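Local atomic coordinates of phenylacetate-coenzyme A ligase (Bacteroides vulgatus, PDB entry 3LAX), a protein that belongs by name to the ligases of the AMP-binding enzyme family and is represented here by a small C-terminal alpha/beta domain. Residues A[34-39]-A[101-106]; A[47-52]-A[85-90]. All blocks are in the same frame, centred on the assembly; numbering follows the deposited sequence.

Contact 1: A[34-39]-A[101-106]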
loop_
_atom_site.group_PDB
_atom_site.type_symbol
_atom_site.label_atom_id
_atom_site.label_comp_id
_atom_site.label_asym_id
_atom_site.label_seq_id
_atom_site.Cartn_x
_atom_site.Cartn_y
_atom_site.Cartn_z
ATOM N N LEU A 34 -4.711 -1.602 1.721
ATOM C CA LEU A 34 -4.367 -1.971 3.083
ATOM C C LEU A 34 -2.864 -1.938 3.230
ATOM O O LEU A 34 -2.149 -2.558 2.455
ATOM C CB LEU A 34 -4.876 -3.377 3.395
ATOM C CG LEU A 34 -4.543 -3.888 4.795
ATOM C CD1 LEU A 34 -5.192 -3.008 5.856
ATOM C CD2 LEU A 34 -4.979 -5.343 4.939
ATOM N N ILE A 35 -2.390 -1.177 4.211
ATOM C CA ILE A 35 -0.975 -1.080 4.493
ATOM C C ILE A 35 -0.699 -2.010 5.667
ATOM O O ILE A 35 -1.280 -1.842 6.738
ATOM C CB ILE A 35 -0.602 0.360 4.909
ATOM C CG1 ILE A 35 -0.943 1.367 3.798
ATOM C CG2 ILE A 35 0.856 0.453 5.291
ATOM C CD1 ILE A 35 -0.987 2.827 4.290
ATOM N N THR A 36 0.155 -3.007 5.469
ATOM C CA THR A 36 0.482 -3.929 6.553
ATOM C C THR A 36 1.928 -3.740 6.985
ATOM O O THR A 36 2.838 -3.773 6.154
ATOM C CB THR A 36 0.259 -5.413 6.164
ATOM O OG1 THR A 36 -1.117 -5.617 5.824
ATOM C CG2 THR A 36 0.622 -6.333 7.339
ATOM N N LEU A 37 2.133 -3.515 8.281
ATOM C CA LEU A 37 3.471 -3.348 8.835
ATOM C C LEU A 37 3.797 -4.596 9.632
ATOM O O LEU A 37 3.010 -5.029 10.474
ATOM C CB LEU A 37 3.532 -2.123 9.761
ATOM C CG LEU A 37 3.076 -0.809 9.112
ATOM C CD1 LEU A 37 2.944 0.322 10.132
ATOM C CD2 LEU A 37 4.009 -0.397 7.974
ATOM N N GLU A 38 4.951 -5.189 9.374
ATOM C CA GLU A 38 5.341 -6.338 10.169
ATOM C C GLU A 38 6.837 -6.407 10.375
ATOM O O GLU A 38 7.598 -5.681 9.742
ATOM C CB GLU A 38 4.800 -7.637 9.567
ATOM C CG GLU A 38 5.033 -7.791 8.086
ATOM C CD GLU A 38 4.072 -8.785 7.458
ATOM O OE1 GLU A 38 3.829 -9.853 8.068
ATOM O OE2 GLU A 38 3.556 -8.491 6.358
ATOM N N THR A 39 7.245 -7.267 11.298
ATOM C CA THR A 39 8.650 -7.474 11.567
ATOM C C THR A 39 9.076 -8.778 10.906
ATOM O O THR A 39 8.656 -9.856 11.317
ATOM C CB THR A 39 8.915 -7.508 13.078
ATOM O OG1 THR A 39 8.378 -6.319 13.673
ATOM C CG2 THR A 39 10.413 -7.593 13.363
ATOM N N ARG A 101 -7.215 1.182 7.507
ATOM C CA ARG A 101 -6.339 1.245 6.334
ATOM C C ARG A 101 -4.939 0.752 6.638
ATOM O O ARG A 101 -4.171 0.464 5.730
ATOM C CB ARG A 101 -6.262 2.662 5.776
ATOM C CG ARG A 101 -7.565 3.178 5.231
ATOM C CD ARG A 101 -8.093 2.294 4.105
ATOM N NE ARG A 101 -9.042 3.042 3.297
ATOM C CZ ARG A 101 -9.889 2.496 2.428
ATOM N NH1 ARG A 101 -9.912 1.179 2.262
ATOM N NH2 ARG A 101 -10.711 3.268 1.726
ATOM N N VAL A 102 -4.608 0.679 7.921
ATOM C CA VAL A 102 -3.301 0.221 8.341
ATOM C C VAL A 102 -3.456 -0.923 9.327
ATOM O O VAL A 102 -4.184 -0.795 10.318
ATOM C CB VAL A 102 -2.507 1.359 9.021
ATOM C CG1 VAL A 102 -1.115 0.881 9.408
ATOM C CG2 VAL A 102 -2.433 2.554 8.105
ATOM N N LYS A 103 -2.786 -2.037 9.043
ATOM C CA LYS A 103 -2.697 -3.166 9.960
ATOM C C LYS A 103 -1.246 -3.283 10.429
ATOM O O LYS A 103 -0.356 -3.632 9.656
ATOM C CB LYS A 103 -3.167 -4.456 9.281
ATOM C CG LYS A 103 -2.998 -5.694 10.145
ATOM C CD LYS A 103 -3.980 -6.787 9.775
ATOM C CE LYS A 103 -3.943 -7.085 8.296
ATOM N NZ LYS A 103 -4.674 -8.348 7.957
ATOM N N ASP A 104 -1.012 -2.964 11.700
ATOM C CA ASP A 104 0.341 -2.943 12.242
ATOM C C ASP A 104 0.532 -4.134 13.171
ATOM O O ASP A 104 0.026 -4.154 14.296
ATOM C CB ASP A 104 0.608 -1.628 12.984
ATOM C CG ASP A 104 2.076 -1.420 13.305
ATOM O OD1 ASP A 104 2.859 -2.396 13.269
ATOM O OD2 ASP A 104 2.452 -0.262 13.597
ATOM N N LEU A 105 1.279 -5.120 12.688
ATOM C CA LEU A 105 1.452 -6.374 13.393
ATOM C C LEU A 105 2.777 -6.408 14.126
ATOM O O LEU A 105 3.179 -7.440 14.648
ATOM C CB LEU A 105 1.379 -7.522 12.394
ATOM C CG LEU A 105 0.062 -7.587 11.615
ATOM C CD1 LEU A 105 0.052 -8.762 10.646
ATOM C CD2 LEU A 105 -1.110 -7.682 12.583
ATOM N N ARG A 106 3.466 -5.276 14.159
ATOM C CA ARG A 106 4.717 -5.204 14.887
ATOM C C ARG A 106 4.384 -5.133 16.360
ATOM O O ARG A 106 3.261 -4.799 16.734
ATOM C CB ARG A 106 5.511 -3.972 14.466
ATOM C CG ARG A 106 5.821 -3.944 12.974
ATOM C CD ARG A 106 6.492 -2.639 12.621
ATOM N NE ARG A 106 5.588 -1.516 12.838
ATOM C CZ ARG A 106 5.954 -0.242 12.781
ATOM N NH1 ARG A 106 7.217 0.071 12.514
ATOM N NH2 ARG A 106 5.059 0.716 12.990
HETATM O O HOH W 1 5.219 -8.706 12.880
#

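Contact 2: A[47-52]-A[85-90]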
loop_
_atom_site.group_PDB
_atom_site.type_symbol
_atom_site.label_atom_id
_atom_site.label_comp_id
_atom_site.label_asym_id
_atom_site.label_seq_id
_atom_site.Cartn_x
_atom_site.Cartn_y
_atom_site.Cartn_z
ATOM N N THR A 47 4.019 -3.551 3.545
ATOM C CA THR A 47 3.365 -4.033 2.336
ATOM C C THR A 47 2.163 -3.141 2.063
ATOM O O THR A 47 1.418 -2.793 2.984
ATOM C CB THR A 47 2.901 -5.499 2.491
ATOM O OG1 THR A 47 4.039 -6.330 2.743
ATOM C CG2 THR A 47 2.194 -5.978 1.221
ATOM N N VAL A 48 1.985 -2.748 0.804
ATOM C CA VAL A 48 0.808 -2.010 0.409
ATOM C C VAL A 48 0.029 -2.870 -0.588
ATOM O O VAL A 48 0.452 -3.041 -1.730
ATOM C CB VAL A 48 1.162 -0.635 -0.206
ATOM C CG1 VAL A 48 -0.102 0.093 -0.655
ATOM C CG2 VAL A 48 1.961 0.215 0.798
ATOM N N GLU A 49 -1.086 -3.418 -0.125
ATOM C CA GLU A 49 -2.006 -4.146 -0.997
ATOM C C GLU A 49 -3.043 -3.160 -1.512
ATOM O O GLU A 49 -3.554 -2.325 -0.765
ATOM C CB GLU A 49 -2.724 -5.245 -0.226
ATOM C CG GLU A 49 -1.854 -6.438 0.106
ATOM C CD GLU A 49 -2.556 -7.434 1.002
ATOM O OE1 GLU A 49 -2.913 -7.071 2.144
ATOM O OE2 GLU A 49 -2.761 -8.583 0.562
ATOM N N VAL A 50 -3.356 -3.239 -2.796
ATOM C CA VAL A 50 -4.405 -2.394 -3.344
ATOM C C VAL A 50 -5.214 -3.183 -4.353
ATOM O O VAL A 50 -4.671 -3.960 -5.145
ATOM C CB VAL A 50 -3.863 -1.070 -3.955
ATOM C CG1 VAL A 50 -2.785 -1.342 -4.986
ATOM C CG2 VAL A 50 -5.001 -0.243 -4.551
ATOM N N GLU A 51 -6.524 -3.001 -4.287
ATOM C CA GLU A 51 -7.414 -3.693 -5.205
ATOM C C GLU A 51 -7.312 -3.124 -6.603
ATOM O O GLU A 51 -7.246 -1.903 -6.804
ATOM C CB GLU A 51 -8.861 -3.594 -4.733
ATOM C CG GLU A 51 -9.127 -4.368 -3.484
ATOM C CD GLU A 51 -10.608 -4.471 -3.156
ATOM O OE1 GLU A 51 -11.443 -3.979 -3.943
ATOM O OE2 GLU A 51 -10.936 -5.044 -2.096
ATOM N N LEU A 52 -7.344 -4.024 -7.578
ATOM C CA LEU A 52 -7.477 -3.619 -8.958
ATOM C C LEU A 52 -8.891 -3.136 -9.217
ATOM O O LEU A 52 -9.851 -3.582 -8.565
ATOM C CB LEU A 52 -7.176 -4.800 -9.872
ATOM C CG LEU A 52 -5.725 -5.271 -9.848
ATOM C CD1 LEU A 52 -5.621 -6.643 -10.510
ATOM C CD2 LEU A 52 -4.819 -4.259 -10.545
ATOM N N LYS A 85 1.532 -4.889 -3.661
ATOM C CA LYS A 85 0.854 -6.079 -4.159
ATOM C C LYS A 85 -0.525 -5.703 -4.679
ATOM O O LYS A 85 -1.369 -5.220 -3.921
ATOM C CB LYS A 85 0.719 -7.125 -3.052
ATOM C CG LYS A 85 2.041 -7.645 -2.513
ATOM C CD LYS A 85 1.820 -8.734 -1.476
ATOM C CE LYS A 85 3.137 -9.280 -0.967
ATOM N NZ LYS A 85 2.921 -10.320 0.074
ATOM N N LEU A 86 -0.756 -5.938 -5.969
ATOM C CA LEU A 86 -2.059 -5.677 -6.548
ATOM C C LEU A 86 -2.891 -6.938 -6.359
ATOM O O LEU A 86 -2.427 -8.046 -6.649
ATOM C CB LEU A 86 -1.932 -5.307 -8.028
ATOM C CG LEU A 86 -0.989 -4.114 -8.229
ATOM C CD1 LEU A 86 -0.957 -3.657 -9.692
ATOM C CD2 LEU A 86 -1.338 -2.956 -7.306
ATOM N N VAL A 87 -4.104 -6.763 -5.851
ATOM C CA VAL A 87 -4.968 -7.883 -5.510
ATOM C C VAL A 87 -6.291 -7.724 -6.241
ATOM O O VAL A 87 -6.653 -6.619 -6.653
ATOM C CB VAL A 87 -5.183 -7.995 -3.975
ATOM C CG1 VAL A 87 -3.836 -8.156 -3.262
ATOM C CG2 VAL A 87 -5.943 -6.788 -3.426
ATOM N N PRO A 88 -7.018 -8.829 -6.421
ATOM C CA PRO A 88 -8.269 -8.759 -7.180
ATOM C C PRO A 88 -9.307 -7.858 -6.525
ATOM O O PRO A 88 -9.312 -7.681 -5.303
ATOM C CB PRO A 88 -8.768 -10.205 -7.163
ATOM C CG PRO A 88 -7.551 -11.030 -6.911
ATOM C CD PRO A 88 -6.683 -10.206 -6.020
ATOM N N LYS A 89 -10.188 -7.294 -7.339
ATOM C CA LYS A 89 -11.290 -6.519 -6.807
ATOM C C LYS A 89 -12.045 -7.335 -5.763
ATOM O O LYS A 89 -12.376 -8.507 -5.991
ATOM C CB LYS A 89 -12.226 -6.097 -7.937
ATOM C CG LYS A 89 -13.448 -5.335 -7.465
ATOM C CD LYS A 89 -14.256 -4.854 -8.637
ATOM C CE LYS A 89 -15.712 -4.625 -8.267
ATOM N NZ LYS A 89 -16.557 -5.812 -8.604
ATOM N N GLY A 90 -12.295 -6.724 -4.608
ATOM C CA GLY A 90 -13.038 -7.376 -3.542
ATOM C C GLY A 90 -12.191 -8.144 -2.538
ATOM O O GLY A 90 -12.704 -8.607 -1.522
#

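Contact 1: A[34-39]-A[101-106]
Leu37 lays its side chain against the Asp104-Arg106 ion pair: CD1 comes within 3.5 Å of Asp104 OD2, and Arg106 NH2 lies almost as near, the guanidinium meeting this methyl obliquely. With CG anti to its carbonyl carbon (chi1 -55°), Leu37 also brings CD1 near Val102 CG1. Val102 in turn offers CG2 to Ile35 CD1 at 4.1 Å, and on the far side of the sheet Thr36 runs beside Lys103, with its OG1 4.0 Å from Lys103 CE. These neighbours follow from the parallel pairing of 34-39 with 102-104, an edge strand of the mixed sheet in this C-terminal domain of an AMP-binding enzyme. Four backbone bonds run between the two segments, from Ile35 N to Arg101 O at one end to Leu105 N and Leu37 O (2.8 Å) at the other. Just past the strand, Arg106 N closes an Asx turn on Asp104 OD1. Arg106 NE reaches that same oxygen from the opposite face of the carboxylate, while NH2 donates to OD2 at 2.8 Å; this side-on, two-nitrogen grip fixes the carboxylate's rotation. A water spans Thr39 N and Leu105 O. Farther out, Asp44 receives Arg106 NH1 and bonds Thr39 OG1, and Pro16 of helix 16-24 packs on Ile35 and Val102.

Contact 2: A[47-52]-A[85-90]
Glu51 reaches across to the turn after strand 83-87, where its OE1 accepts a nearly straight bond from Gly90 N (3.0 Å, 172° at the hydrogen). The two strands paired here, 47-52 and 85-87, are the parallel arms of a beta-alpha-beta unit whose crossover is helix 60-78. The carboxylate is met from well above its plane, 69° out of it, and its other oxygen, OE2, is engaged by Lys94 NZ in a salt bridge and by Leu92 N. Together these hold a buried acid against the loop that leaves the sheet. On the same face Glu51 CG lies obliquely over Val87 CG2 at 4.0 Å, while Glu49 stands at about a right angle to Val87 and brings OE2 near CG1. In the conformer modelled here, Lys85 is extended beyond CG and passes Thr47 CG2 obliquely, with CD at 3.9 Å. The opposite face is apolar: Val50 and Leu86 both point to it, though their mutual fit is doubtful in the model, and Leu63 of helix 60-78 covers both Leu86 and Leu52. Leu52 sets CG anti to its carbonyl carbon (chi1 -67°) and meets Leu86 roughly at a right angle, CD2 against CB at 4.0 Å. At this end of the ladder, Leu52 N donates to Val87 O at 2.8 Å.

In the fold
Contacts 1 and 2 are the two parallel edge pairings of one four-stranded mixed sheet, ordered 83-87, 43-52, 32-40, 102-104, and their centres lie about 14 Å apart. They meet in the middle, where the antiparallel neighbours 32-40 and 43-52 follow each other in the chain; Thr36 N to Thr47 O and Leu34 N to Glu49 O, both 2.8 Å, are probable hydrogen bonds there. Along the sequence, contact 2 is nested inside the loop closed by contact 1. Within this sheet the chain lays down the two central strands first, crosses by helix 60-78 to one edge, and finally returns to the other, so that residues close to the C-terminus complete the sheet of this compact domain.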